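Local coordinates for protein ethylbenzene dehydrogenase beta-subunit (Aromatoleum aromaticum, PDB 2IVF) that carries three iron/sulfur (SF4) clusters and one fe3-s4 cluster as the ferredoxin-like beta-subunit of a multi-subunit dehydrogenase, probably relaying electrons between them, at residues Pro216-Arg228 against Arg340-Ser352. Numbering follows the deposited sequence.
With SF4 (iron/sulfur cluster), chain U; GOL (glycerol), chain O.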
loop_
_atom_site.group_PDB
_atom_site.type_symbol
_atom_site.label_atom_id
_atom_site.label_comp_id
_atom_site.label_asym_id
_atom_site.label_seq_id
_atom_site.Cartn_x
_atom_site.Cartn_y
_atom_site.Cartn_z
ATOM N N PRO B 216 -7.725 6.260 -26.637
ATOM C CA PRO B 216 -8.804 5.288 -26.890
ATOM C C PRO B 216 -9.993 5.442 -25.904
ATOM O O PRO B 216 -11.159 5.215 -26.249
ATOM C CB PRO B 216 -8.093 3.956 -26.656
ATOM C CG PRO B 216 -6.695 4.243 -27.052
ATOM C CD PRO B 216 -6.455 5.545 -26.395
ATOM N N ARG B 217 -9.678 5.844 -24.692
ATOM C CA ARG B 217 -10.712 6.039 -23.663
ATOM C C ARG B 217 -11.395 7.392 -23.810
ATOM O O ARG B 217 -12.629 7.475 -23.853
ATOM C CB ARG B 217 -10.099 5.980 -22.275
ATOM C CG ARG B 217 -9.729 4.584 -21.859
ATOM C CD ARG B 217 -8.874 4.593 -20.657
ATOM N NE ARG B 217 -9.495 5.177 -19.426
ATOM C CZ ARG B 217 -9.929 4.480 -18.361
ATOM N NH1 ARG B 217 -9.848 3.174 -18.313
ATOM N NH2 ARG B 217 -10.423 5.101 -17.301
ATOM N N ILE B 218 -10.584 8.444 -23.945
ATOM C CA ILE B 218 -11.123 9.778 -24.025
ATOM C C ILE B 218 -11.996 9.976 -25.292
ATOM O O ILE B 218 -12.977 10.677 -25.248
ATOM C CB ILE B 218 -10.049 10.874 -23.795
ATOM C CG1 ILE B 218 -9.275 11.116 -25.021
ATOM C CG2 ILE B 218 -9.179 10.661 -22.483
ATOM C CD1 ILE B 218 -9.978 12.179 -25.864
ATOM N N GLU B 219 -11.671 9.334 -26.404
ATOM C CA GLU B 219 -12.515 9.443 -27.595
ATOM C C GLU B 219 -13.901 8.770 -27.461
ATOM O O GLU B 219 -14.799 9.007 -28.275
ATOM C CB GLU B 219 -11.771 8.906 -28.801
ATOM C CG GLU B 219 -11.625 7.424 -28.800
ATOM C CD GLU B 219 -10.670 6.948 -29.909
ATOM O OE1 GLU B 219 -10.057 7.801 -30.601
ATOM O OE2 GLU B 219 -10.555 5.706 -30.039
ATOM N N LYS B 220 -14.055 7.924 -26.445
ATOM C CA LYS B 220 -15.333 7.397 -25.997
ATOM C C LYS B 220 -15.901 8.138 -24.768
ATOM O O LYS B 220 -16.835 7.657 -24.162
ATOM C CB LYS B 220 -15.176 5.913 -25.605
ATOM C CG LYS B 220 -14.600 4.986 -26.688
ATOM C CD LYS B 220 -15.384 5.050 -27.981
ATOM C CE LYS B 220 -14.803 4.081 -29.031
ATOM N NZ LYS B 220 -15.629 4.156 -30.230
ATOM N N GLY B 221 -15.343 9.287 -24.416
ATOM C CA GLY B 221 -15.867 10.102 -23.312
ATOM C C GLY B 221 -15.495 9.567 -21.951
ATOM O O GLY B 221 -16.077 9.986 -20.941
ATOM N N ILE B 222 -14.527 8.651 -21.924
ATOM C CA ILE B 222 -14.054 7.995 -20.678
ATOM C C ILE B 222 -12.776 8.722 -20.237
ATOM O O ILE B 222 -11.853 8.880 -21.020
ATOM C CB ILE B 222 -13.685 6.523 -20.875
ATOM C CG1 ILE B 222 -14.831 5.713 -21.526
ATOM C CG2 ILE B 222 -13.279 5.900 -19.539
ATOM C CD1 ILE B 222 -14.380 4.301 -21.987
ATOM N N ALA B 223 -12.749 9.193 -19.001
ATOM C CA ALA B 223 -11.586 9.932 -18.479
ATOM C C ALA B 223 -10.333 9.059 -18.571
ATOM O O ALA B 223 -10.425 7.832 -18.501
ATOM C CB ALA B 223 -11.872 10.342 -17.013
ATOM N N ASN B 224 -9.182 9.684 -18.733
ATOM C CA ASN B 224 -7.924 8.950 -18.722
ATOM C C ASN B 224 -7.724 8.260 -17.398
ATOM O O ASN B 224 -8.167 8.752 -16.365
ATOM C CB ASN B 224 -6.782 9.877 -19.048
ATOM C CG ASN B 224 -6.686 11.041 -18.092
ATOM O OD1 ASN B 224 -7.668 11.718 -17.848
ATOM N ND2 ASN B 224 -5.483 11.299 -17.579
ATOM N N ALA B 225 -7.050 7.115 -17.422
ATOM C CA ALA B 225 -7.062 6.179 -16.303
ATOM C C ALA B 225 -6.345 6.750 -15.058
ATOM O O ALA B 225 -6.750 6.508 -13.894
ATOM C CB ALA B 225 -6.413 4.850 -16.744
ATOM N N CYS B 226 -5.247 7.454 -15.275
ATOM C CA CYS B 226 -4.461 7.955 -14.132
ATOM C C CYS B 226 -5.202 9.034 -13.361
ATOM O O CYS B 226 -5.002 9.201 -12.157
ATOM C CB CYS B 226 -3.059 8.373 -14.576
ATOM S SG CYS B 226 -3.102 9.695 -15.781
ATOM N N ASN B 227 -6.053 9.777 -14.075
ATOM C CA ASN B 227 -6.948 10.721 -13.464
ATOM C C ASN B 227 -8.161 10.056 -12.822
ATOM O O ASN B 227 -8.528 10.395 -11.720
ATOM C CB ASN B 227 -7.394 11.745 -14.488
ATOM C CG ASN B 227 -6.340 12.758 -14.802
ATOM O OD1 ASN B 227 -5.367 12.938 -14.035
ATOM N ND2 ASN B 227 -6.550 13.500 -15.899
ATOM N N ARG B 228 -8.801 9.129 -13.543
ATOM C CA ARG B 228 -10.024 8.550 -13.087
ATOM C C ARG B 228 -9.756 7.669 -11.867
ATOM O O ARG B 228 -10.511 7.724 -10.928
ATOM C CB ARG B 228 -10.715 7.715 -14.155
ATOM C CG ARG B 228 -12.115 7.270 -13.729
ATOM C CD ARG B 228 -12.830 6.467 -14.839
ATOM N NE ARG B 228 -14.120 5.983 -14.321
ATOM C CZ ARG B 228 -14.235 4.956 -13.487
ATOM N NH1 ARG B 228 -13.162 4.259 -13.134
ATOM N NH2 ARG B 228 -15.418 4.639 -12.996
ATOM N N ARG B 340 -14.990 16.320 -11.425
ATOM C CA ARG B 340 -13.568 16.639 -11.641
ATOM C C ARG B 340 -13.133 16.436 -13.084
ATOM O O ARG B 340 -12.059 16.871 -13.455
ATOM C CB ARG B 340 -12.698 15.775 -10.732
ATOM C CG ARG B 340 -12.988 16.062 -9.258
ATOM C CD ARG B 340 -11.973 15.578 -8.303
ATOM N NE ARG B 340 -10.693 16.242 -8.417
ATOM C CZ ARG B 340 -10.214 17.203 -7.619
ATOM N NH1 ARG B 340 -10.925 17.720 -6.631
ATOM N NH2 ARG B 340 -9.018 17.673 -7.850
ATOM N N PHE B 341 -13.969 15.801 -13.910
ATOM C CA PHE B 341 -13.474 15.258 -15.186
ATOM C C PHE B 341 -13.909 15.944 -16.426
ATOM O O PHE B 341 -13.758 15.406 -17.481
ATOM C CB PHE B 341 -13.769 13.779 -15.260
ATOM C CG PHE B 341 -13.176 13.031 -14.097
ATOM C CD1 PHE B 341 -11.826 12.784 -14.050
ATOM C CD2 PHE B 341 -13.947 12.690 -13.019
ATOM C CE1 PHE B 341 -11.248 12.157 -12.978
ATOM C CE2 PHE B 341 -13.372 12.028 -11.920
ATOM C CZ PHE B 341 -12.029 11.779 -11.893
ATOM N N GLY B 342 -14.482 17.122 -16.308
ATOM C CA GLY B 342 -14.634 17.975 -17.471
ATOM C C GLY B 342 -15.546 17.410 -18.540
ATOM O O GLY B 342 -15.318 17.660 -19.738
ATOM N N GLY B 343 -16.547 16.644 -18.111
ATOM C CA GLY B 343 -17.479 15.959 -18.997
ATOM C C GLY B 343 -17.058 14.591 -19.495
ATOM O O GLY B 343 -17.857 13.890 -20.121
ATOM N N PHE B 344 -15.835 14.201 -19.216
ATOM C CA PHE B 344 -15.355 12.817 -19.476
ATOM C C PHE B 344 -15.858 11.877 -18.425
ATOM O O PHE B 344 -15.121 11.422 -17.558
ATOM C CB PHE B 344 -13.843 12.808 -19.586
ATOM C CG PHE B 344 -13.378 13.520 -20.835
ATOM C CD1 PHE B 344 -13.220 12.822 -22.044
ATOM C CD2 PHE B 344 -13.156 14.880 -20.806
ATOM C CE1 PHE B 344 -12.809 13.482 -23.180
ATOM C CE2 PHE B 344 -12.748 15.572 -21.948
ATOM C CZ PHE B 344 -12.561 14.879 -23.139
ATOM N N THR B 345 -17.150 11.640 -18.462
ATOM C CA THR B 345 -17.833 10.938 -17.364
ATOM C C THR B 345 -18.454 9.600 -17.803
ATOM O O THR B 345 -19.231 9.015 -17.052
ATOM C CB THR B 345 -18.977 11.789 -16.748
ATOM O OG1 THR B 345 -19.907 12.164 -17.763
ATOM C CG2 THR B 345 -18.410 13.031 -15.989
ATOM N N ASN B 346 -18.123 9.121 -18.997
ATOM C CA ASN B 346 -18.582 7.818 -19.410
ATOM C C ASN B 346 -17.930 6.800 -18.507
ATOM O O ASN B 346 -16.788 6.943 -18.159
ATOM C CB ASN B 346 -18.165 7.508 -20.847
ATOM C CG ASN B 346 -18.906 6.304 -21.424
ATOM O OD1 ASN B 346 -19.827 5.784 -20.801
ATOM N ND2 ASN B 346 -18.522 5.869 -22.639
ATOM N N ASP B 347 -18.660 5.752 -18.160
ATOM C CA ASP B 347 -18.056 4.654 -17.385
ATOM C C ASP B 347 -17.021 3.990 -18.285
ATOM O O ASP B 347 -17.162 4.026 -19.507
ATOM C CB ASP B 347 -19.107 3.619 -17.043
ATOM C CG ASP B 347 -20.194 4.167 -16.164
ATOM O OD1 ASP B 347 -19.867 4.619 -15.054
ATOM O OD2 ASP B 347 -21.355 4.150 -16.621
ATOM N N PRO B 348 -16.004 3.365 -17.694
ATOM C CA PRO B 348 -14.923 2.747 -18.457
ATOM C C PRO B 348 -15.308 1.345 -18.960
ATOM O O PRO B 348 -14.626 0.339 -18.677
ATOM C CB PRO B 348 -13.806 2.697 -17.427
ATOM C CG PRO B 348 -14.539 2.385 -16.137
ATOM C CD PRO B 348 -15.753 3.291 -16.236
ATOM N N LEU B 349 -16.383 1.316 -19.734
ATOM C CA LEU B 349 -17.071 0.117 -20.148
ATOM C C LEU B 349 -17.382 0.124 -21.653
ATOM O O LEU B 349 -18.078 -0.758 -22.152
ATOM C CB LEU B 349 -18.355 -0.019 -19.328
ATOM C CG LEU B 349 -18.215 -0.172 -17.813
ATOM C CD1 LEU B 349 -19.665 -0.186 -17.207
ATOM C CD2 LEU B 349 -17.417 -1.465 -17.450
ATOM N N THR B 350 -16.877 1.129 -22.363
ATOM C CA THR B 350 -16.962 1.185 -23.815
ATOM C C THR B 350 -15.591 0.899 -24.413
ATOM O O THR B 350 -14.610 1.590 -24.101
ATOM C CB THR B 350 -17.481 2.552 -24.290
ATOM O OG1 THR B 350 -18.774 2.780 -23.720
ATOM C CG2 THR B 350 -17.602 2.600 -25.794
ATOM N N GLN B 351 -15.536 -0.138 -25.251
ATOM C CA GLN B 351 -14.332 -0.545 -25.919
ATOM C C GLN B 351 -14.114 0.277 -27.177
ATOM O O GLN B 351 -15.034 0.889 -27.700
ATOM C CB GLN B 351 -14.433 -2.009 -26.343
ATOM C CG GLN B 351 -14.550 -2.948 -25.188
ATOM C CD GLN B 351 -14.646 -4.365 -25.637
ATOM O OE1 GLN B 351 -13.849 -4.835 -26.486
ATOM N NE2 GLN B 351 -15.638 -5.083 -25.085
ATOM N N SER B 352 -12.886 0.246 -27.668
ATOM C CA SER B 352 -12.518 0.823 -28.966
ATOM C C SER B 352 -13.113 0.007 -30.082
ATOM O O SER B 352 -13.290 -1.209 -29.907
ATOM C CB SER B 352 -11.011 0.795 -29.118
ATOM O OG SER B 352 -10.400 1.635 -28.166
ATOM O OXT SER B 352 -13.444 0.547 -31.160
HETATM FE FE1 SF4 U . -1.129 9.088 -20.055
HETATM FE FE2 SF4 U . -1.020 6.716 -18.930
HETATM FE FE3 SF4 U . -2.333 8.712 -17.698
HETATM FE FE4 SF4 U . -3.445 7.601 -19.882
HETATM S S1 SF4 U . -3.080 6.567 -17.867
HETATM S S2 SF4 U . -3.208 9.835 -19.510
HETATM S S3 SF4 U . -1.556 7.085 -21.143
HETATM S S4 SF4 U . -0.036 8.570 -18.134
HETATM C C1 GOL O . -15.216 8.969 -15.638
HETATM O O1 GOL O . -15.049 8.517 -17.024
HETATM C C2 GOL O . -16.194 8.294 -14.628
HETATM O O2 GOL O . -17.262 9.109 -14.138
HETATM C C3 GOL O . -17.014 7.106 -15.019
HETATM O O3 GOL O . -17.610 6.669 -13.835
#
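Phe344, Pro348 and Ile222, together with Lys220, bury much of the surface where the C-terminal tail, 340-352, wraps over a cluster-binding loop of the ferredoxin-like 4Fe-4S dicluster domain. That loop leaves helix 215-218 through a Schellman motif with Gly221 at C-prime and enters helix 225-228, where Cys226 SG binds the iron FE3 of the cluster at 2.3 Å. Phe344 closes a type I' turn that begins at Phe341, and its ring lies beside the helix end: CE1 is 3.8 Å from Ile218 CB, while Ile218 O approaches the ring edge in its plane. Ala223 CB touches both Phe344 CB and Phe341 CD1, and the edge of the Phe341 ring in turn meets Asn227 O. The ring of Phe344 also meets Phe237 on strand 235-239, tying the turn to the sheet.

Different atoms of the Pro348 ring meet two partners: CB packs 3.9 Å from Ile222 CG2, the branch set anti to the backbone N by a chi1 of -53°, while CD sits over one face of the Arg228 guanidinium, 3.5 Å from NH2. Ile222 CG1 touches Asp347 O and Asn346 CB, and CD1 reaches Thr350 O. The aliphatic chain of Lys220 crosses Thr350 at about a right angle, Lys220 CG meeting Thr350 CG2 at 3.9 Å. Arg217 and Arg228 both form salt bridges to Glu107 of the alpha-subunit, placing this packing at the subunit interface. Arg217 is further fixed side-on, NE and NH2 both donating to Ala223 O within the guanidinium plane.

Asn346 pins the tail to the Schellman turn with two bonds. Its backbone N reaches Gly221 O at 3.0 Å from above the carbonyl plane, whereas its side-chain ND2, carried across by a chi1 of -166°, meets Lys220 O almost head-on at 2.9 Å.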